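Local coordinates for kcn28 (Kitasatospora, PDB 6J31), which is a two-domain protein of the GT-B structural class, related in its C-terminal part to the erythromycin biosynthesis protein CIII-like family, at residues V29-D40 / T50-S59. Residues are numbered along the deposited sequence; the frame is centred on the assembly and turned at random.
Sequences VARGHRVTYAND and TGAELVPYTS
Strand 34-39 and edge strand 53-56 pair through Tyr37 and its neighbours as the two parallel strands of a beta-alpha-beta unit whose crossover carries helix 44-49, at the rim of the N-terminal Rossmann-like sheet of this GT-B fold. Tyr37 lends both backbone polar atoms to the ladder: its N gives a hydrogen bond to Glu53 O (2.6 Å) and its O receives one from Val55 N (2.7 Å). Toward the C-terminal ends the bonds lengthen: Asn39 N to Val55 O is 3.2 Å, bent to 144°.

Packing is tight on the side facing helix 22-30. The small methyl of Ala52 fits between two larger neighbours, its CB 3.8 Å from Val35 CG1 and 3.9 Å from Tyr37 CB, while Ile25 touches both Ala52 and Val35. On the other face of the sheet, the beta-branched Val55 reaches with CG2 to Thr36 CB, and Ala38 is slim enough to lie beside Val55 CB under helix 74-96. Thr36 OG1 is hydrogen-bonded to His6 NE2 and Tyr96 OH.

Toward solvent the grip is looser. Glu53 runs out extended, CG anti to the backbone N (chi1 -154°), and Arg34 NE points at its OE1 in a salt bridge whose hydrogen bond, at 3.5 Å, is weak, with the guanidinium and carboxylate planes 32° apart; the stronger partner of Arg34 is Asp99, which its NH2 meets in a salt bridge. Gly51 ends the helical run with a positive phi, where a beta carbon would jam against the carbonyl O of Thr50.

At the C-terminal end, Asp40 shares its carboxylate: OD1 accepts from Ser42 N, while OD2 takes Ser59 N on its anti lone pair at 2.9 Å and also accepts from a water that donates to Ser59 O.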
ATOM      1  N   VAL A  29      15.617   2.486  14.434  1.00 34.67           N
ATOM      2  CA  VAL A  29      16.775   3.359  14.592  1.00 36.95           C
ATOM      3  C   VAL A  29      16.767   3.995  15.972  1.00 39.30           C
ATOM      4  O   VAL A  29      17.795   4.038  16.660  1.00 38.83           O
ATOM      5  CB  VAL A  29      16.792   4.425  13.481  1.00 37.22           C
ATOM      6  CG1 VAL A  29      17.792   5.519  13.806  1.00 36.66           C
ATOM      7  CG2 VAL A  29      17.097   3.786  12.136  1.00 36.87           C
ATOM      8  N   ALA A  30      15.599   4.472  16.409  1.00 40.91           N
ATOM      9  CA  ALA A  30      15.481   5.104  17.716  1.00 41.70           C
ATOM     10  C   ALA A  30      15.814   4.149  18.853  1.00 42.33           C
ATOM     11  O   ALA A  30      16.209   4.604  19.929  1.00 43.98           O
ATOM     12  CB  ALA A  30      14.070   5.662  17.901  1.00 42.12           C
ATOM     13  N   ARG A  31      15.680   2.843  18.640  1.00 42.54           N
ATOM     14  CA  ARG A  31      16.006   1.871  19.674  1.00 40.70           C
ATOM     15  C   ARG A  31      17.492   1.555  19.733  1.00 41.53           C
ATOM     16  O   ARG A  31      17.886   0.641  20.466  1.00 41.46           O
ATOM     17  CB  ARG A  31      15.211   0.584  19.455  1.00 39.98           C
ATOM     18  CG  ARG A  31      13.715   0.768  19.641  1.00 38.25           C
ATOM     19  CD  ARG A  31      12.978  -0.553  19.689  1.00 35.18           C
ATOM     20  NE  ARG A  31      11.538  -0.333  19.750  1.00 34.86           N
ATOM     21  CZ  ARG A  31      10.650  -1.277  20.039  1.00 33.31           C
ATOM     22  NH1 ARG A  31      11.057  -2.514  20.283  1.00 33.00           N
ATOM     23  NH2 ARG A  31       9.355  -0.986  20.073  1.00 31.11           N
ATOM     24  N   GLY A  32      18.315   2.278  18.979  1.00 42.62           N
ATOM     25  CA  GLY A  32      19.754   2.115  19.030  1.00 41.93           C
ATOM     26  C   GLY A  32      20.345   1.101  18.078  1.00 41.23           C
ATOM     27  O   GLY A  32      21.540   0.803  18.190  1.00 42.38           O
ATOM     28  N   HIS A  33      19.560   0.554  17.156  1.00 40.22           N
ATOM     29  CA  HIS A  33      20.092  -0.414  16.210  1.00 38.58           C
ATOM     30  C   HIS A  33      20.735   0.281  15.015  1.00 37.85           C
ATOM     31  O   HIS A  33      20.380   1.403  14.642  1.00 38.63           O
ATOM     32  CB  HIS A  33      18.992  -1.345  15.702  1.00 38.30           C
ATOM     33  CG  HIS A  33      18.337  -2.151  16.774  1.00 36.75           C
ATOM     34  ND1 HIS A  33      19.012  -3.104  17.504  1.00 36.18           N
ATOM     35  CD2 HIS A  33      17.062  -2.161  17.228  1.00 37.06           C
ATOM     36  CE1 HIS A  33      18.184  -3.657  18.371  1.00 37.36           C
ATOM     37  NE2 HIS A  33      16.992  -3.106  18.222  1.00 38.03           N
ATOM     38  N   ARG A  34      21.662  -0.425  14.380  1.00 37.23           N
ATOM     39  CA  ARG A  34      22.208   0.019  13.105  1.00 35.68           C
ATOM     40  C   ARG A  34      21.311  -0.530  12.003  1.00 34.73           C
ATOM     41  O   ARG A  34      21.248  -1.746  11.793  1.00 35.50           O
ATOM     42  CB  ARG A  34      23.648  -0.444  12.914  1.00 33.57           C
ATOM     43  CG  ARG A  34      24.185  -0.027  11.559  1.00 34.34           C
ATOM     44  CD  ARG A  34      25.424  -0.795  11.154  1.00 35.55           C
ATOM     45  NE  ARG A  34      25.853  -0.415   9.813  1.00 33.82           N
ATOM     46  CZ  ARG A  34      26.546  -1.207   9.008  1.00 33.79           C
ATOM     47  NH1 ARG A  34      26.911  -2.413   9.423  1.00 34.66           N
ATOM     48  NH2 ARG A  34      26.890  -0.790   7.799  1.00 34.40           N
ATOM     49  N   VAL A  35      20.616   0.361  11.307  1.00 31.65           N
ATOM     50  CA  VAL A  35      19.672  -0.010  10.262  1.00 29.99           C
ATOM     51  C   VAL A  35      20.213   0.483   8.929  1.00 31.51           C
ATOM     52  O   VAL A  35      20.500   1.677   8.767  1.00 32.19           O
ATOM     53  CB  VAL A  35      18.270   0.557  10.533  1.00 28.61           C
ATOM     54  CG1 VAL A  35      17.290   0.063   9.478  1.00 27.36           C
ATOM     55  CG2 VAL A  35      17.807   0.164  11.919  1.00 28.47           C
ATOM     56  N   THR A  36      20.384  -0.435   7.986  1.00 31.19           N
ATOM     57  CA  THR A  36      20.689  -0.083   6.609  1.00 30.83           C
ATOM     58  C   THR A  36      19.440  -0.314   5.771  1.00 33.16           C
ATOM     59  O   THR A  36      18.655  -1.226   6.048  1.00 32.86           O
ATOM     60  CB  THR A  36      21.867  -0.892   6.053  1.00 30.17           C
ATOM     61  OG1 THR A  36      21.601  -2.295   6.163  1.00 28.15           O
ATOM     62  CG2 THR A  36      23.142  -0.553   6.827  1.00 24.86           C
ATOM     63  N   TYR A  37      19.237   0.541   4.773  1.00 32.91           N
ATOM     64  CA  TYR A  37      18.032   0.512   3.953  1.00 31.16           C
ATOM     65  C   TYR A  37      18.455   0.514   2.489  1.00 31.16           C
ATOM     66  O   TYR A  37      18.940   1.529   1.979  1.00 32.88           O
ATOM     67  CB  TYR A  37      17.129   1.702   4.286  1.00 29.47           C
ATOM     68  CG  TYR A  37      15.713   1.615   3.763  1.00 29.13           C
ATOM     69  CD1 TYR A  37      15.388   0.817   2.670  1.00 27.87           C
ATOM     70  CD2 TYR A  37      14.692   2.326   4.376  1.00 29.43           C
ATOM     71  CE1 TYR A  37      14.094   0.744   2.200  1.00 27.96           C
ATOM     72  CE2 TYR A  37      13.395   2.256   3.912  1.00 28.95           C
ATOM     73  CZ  TYR A  37      13.102   1.464   2.827  1.00 28.66           C
ATOM     74  OH  TYR A  37      11.807   1.392   2.367  1.00 30.90           O
ATOM     75  N   ALA A  38      18.259  -0.617   1.819  1.00 28.89           N
ATOM     76  CA  ALA A  38      18.604  -0.761   0.413  1.00 28.05           C
ATOM     77  C   ALA A  38      17.403  -0.387  -0.443  1.00 29.99           C
ATOM     78  O   ALA A  38      16.323  -0.968  -0.295  1.00 30.76           O
ATOM     79  CB  ALA A  38      19.057  -2.188   0.107  1.00 28.91           C
ATOM     80  N   ASN A  39      17.590   0.589  -1.327  1.00 29.77           N
ATOM     81  CA  ASN A  39      16.533   0.994  -2.238  1.00 29.29           C
ATOM     82  C   ASN A  39      17.150   1.806  -3.369  1.00 31.15           C
ATOM     83  O   ASN A  39      18.319   2.196  -3.314  1.00 31.42           O
ATOM     84  CB  ASN A  39      15.445   1.784  -1.509  1.00 28.29           C
ATOM     85  CG  ASN A  39      14.078   1.574  -2.118  1.00 28.25           C
ATOM     86  OD1 ASN A  39      13.946   1.377  -3.328  1.00 28.45           O
ATOM     87  ND2 ASN A  39      13.050   1.577  -1.277  1.00 24.58           N
ATOM     88  N   ASP A  40      16.341   2.059  -4.392  1.00 32.59           N
ATOM     89  CA  ASP A  40      16.792   2.843  -5.531  1.00 33.61           C
ATOM     90  C   ASP A  40      17.076   4.281  -5.095  1.00 32.00           C
ATOM     91  O   ASP A  40      16.375   4.820  -4.237  1.00 30.02           O
ATOM     92  CB  ASP A  40      15.739   2.814  -6.638  1.00 36.26           C
ATOM     93  CG  ASP A  40      16.222   3.450  -7.934  1.00 37.84           C
ATOM     94  OD1 ASP A  40      16.312   4.696  -7.987  1.00 38.68           O
ATOM     95  OD2 ASP A  40      16.499   2.707  -8.905  1.00 38.50           O
ATOM     96  N   THR A  50      14.188   8.607   7.211  1.00 37.88           N
ATOM     97  CA  THR A  50      13.945   7.583   8.219  1.00 36.93           C
ATOM     98  C   THR A  50      15.098   7.460   9.218  1.00 33.71           C
ATOM     99  O   THR A  50      14.905   6.918  10.312  1.00 31.76           O
ATOM    100  CB  THR A  50      13.662   6.254   7.505  1.00 40.76           C
ATOM    101  OG1 THR A  50      12.593   5.563   8.158  1.00 49.07           O
ATOM    102  CG2 THR A  50      14.868   5.375   7.493  1.00 39.00           C
ATOM    103  N   GLY A  51      16.293   7.938   8.869  1.00 32.06           N
ATOM    104  CA  GLY A  51      17.454   7.790   9.718  1.00 29.22           C
ATOM    105  C   GLY A  51      18.283   6.557   9.442  1.00 28.18           C
ATOM    106  O   GLY A  51      19.347   6.391  10.054  1.00 26.84           O
ATOM    107  N   ALA A  52      17.830   5.681   8.555  1.00 28.11           N
ATOM    108  CA  ALA A  52      18.615   4.507   8.236  1.00 29.73           C
ATOM    109  C   ALA A  52      19.691   4.855   7.215  1.00 30.90           C
ATOM    110  O   ALA A  52      19.622   5.866   6.508  1.00 31.04           O
ATOM    111  CB  ALA A  52      17.727   3.380   7.703  1.00 29.41           C
ATOM    112  N   GLU A  53      20.682   3.982   7.133  1.00 32.97           N
ATOM    113  CA  GLU A  53      21.789   4.137   6.203  1.00 35.06           C
ATOM    114  C   GLU A  53      21.323   3.704   4.817  1.00 32.49           C
ATOM    115  O   GLU A  53      20.962   2.539   4.617  1.00 32.19           O
ATOM    116  CB  GLU A  53      22.955   3.285   6.694  1.00 41.21           C
ATOM    117  CG  GLU A  53      24.346   3.704   6.285  1.00 45.89           C
ATOM    118  CD  GLU A  53      25.395   2.819   6.947  1.00 50.76           C
ATOM    119  OE1 GLU A  53      25.298   2.589   8.175  1.00 49.18           O
ATOM    120  OE2 GLU A  53      26.309   2.343   6.237  1.00 56.33           O
ATOM    121  N   LEU A  54      21.305   4.636   3.865  1.00 30.99           N
ATOM    122  CA  LEU A  54      20.878   4.304   2.511  1.00 29.59           C
ATOM    123  C   LEU A  54      21.917   3.436   1.811  1.00 30.25           C
ATOM    124  O   LEU A  54      23.096   3.791   1.730  1.00 32.95           O
ATOM    125  CB  LEU A  54      20.623   5.568   1.696  1.00 28.44           C
ATOM    126  CG  LEU A  54      20.465   5.316   0.191  1.00 28.05           C
ATOM    127  CD1 LEU A  54      19.196   4.538  -0.130  1.00 26.36           C
ATOM    128  CD2 LEU A  54      20.504   6.631  -0.589  1.00 29.89           C
ATOM    129  N   VAL A  55      21.466   2.302   1.290  1.00 29.53           N
ATOM    130  CA  VAL A  55      22.301   1.402   0.505  1.00 27.53           C
ATOM    131  C   VAL A  55      21.749   1.422  -0.915  1.00 28.45           C
ATOM    132  O   VAL A  55      20.750   0.751  -1.195  1.00 32.14           O
ATOM    133  CB  VAL A  55      22.314  -0.013   1.107  1.00 27.28           C
ATOM    134  CG1 VAL A  55      23.110  -0.977   0.238  1.00 25.87           C
ATOM    135  CG2 VAL A  55      22.864   0.024   2.522  1.00 24.64           C
ATOM    136  N   PRO A  56      22.333   2.192  -1.829  1.00 28.42           N
ATOM    137  CA  PRO A  56      21.720   2.350  -3.153  1.00 27.98           C
ATOM    138  C   PRO A  56      21.919   1.130  -4.035  1.00 29.56           C
ATOM    139  O   PRO A  56      22.967   0.484  -4.017  1.00 30.74           O
ATOM    140  CB  PRO A  56      22.445   3.570  -3.731  1.00 28.12           C
ATOM    141  CG  PRO A  56      23.807   3.507  -3.099  1.00 28.29           C
ATOM    142  CD  PRO A  56      23.567   2.992  -1.692  1.00 27.73           C
ATOM    143  N   TYR A  57      20.870   0.796  -4.781  1.00 30.21           N
ATOM    144  CA  TYR A  57      20.942  -0.179  -5.854  1.00 31.18           C
ATOM    145  C   TYR A  57      20.044   0.312  -6.977  1.00 31.31           C
ATOM    146  O   TYR A  57      19.100   1.072  -6.750  1.00 31.00           O
ATOM    147  CB  TYR A  57      20.537  -1.595  -5.391  1.00 30.20           C
ATOM    148  CG  TYR A  57      19.044  -1.831  -5.280  1.00 29.01           C
ATOM    149  CD1 TYR A  57      18.287  -2.184  -6.393  1.00 28.65           C
ATOM    150  CD2 TYR A  57      18.389  -1.704  -4.059  1.00 28.33           C
ATOM    151  CE1 TYR A  57      16.924  -2.394  -6.297  1.00 28.05           C
ATOM    152  CE2 TYR A  57      17.021  -1.919  -3.956  1.00 27.91           C
ATOM    153  CZ  TYR A  57      16.296  -2.262  -5.080  1.00 27.14           C
ATOM    154  OH  TYR A  57      14.937  -2.479  -5.002  1.00 25.79           O
ATOM    155  N   THR A  58      20.335  -0.139  -8.193  1.00 31.92           N
ATOM    156  CA  THR A  58      19.602   0.297  -9.372  1.00 34.28           C
ATOM    157  C   THR A  58      18.401  -0.614  -9.588  1.00 31.79           C
ATOM    158  O   THR A  58      18.554  -1.819  -9.809  1.00 31.64           O
ATOM    159  CB  THR A  58      20.503   0.306 -10.605  1.00 39.86           C
ATOM    160  OG1 THR A  58      21.576   1.231 -10.399  1.00 48.94           O
ATOM    161  CG2 THR A  58      19.716   0.711 -11.848  1.00 36.77           C
ATOM    162  N   SER A  59      17.210  -0.032  -9.506  1.00 31.32           N
ATOM    163  CA  SER A  59      15.977  -0.767  -9.720  1.00 30.25           C
ATOM    164  C   SER A  59      15.670  -0.863 -11.205  1.00 31.34           C
ATOM    165  O   SER A  59      15.928   0.072 -11.969  1.00 32.57           O
ATOM    166  CB  SER A  59      14.816  -0.082  -9.000  1.00 28.87           C
ATOM    167  OG  SER A  59      13.576  -0.683  -9.333  1.00 27.78           O
TER
HETATM  168  O   HOH W   1      16.677   2.939 -11.764  1.00 48.01           O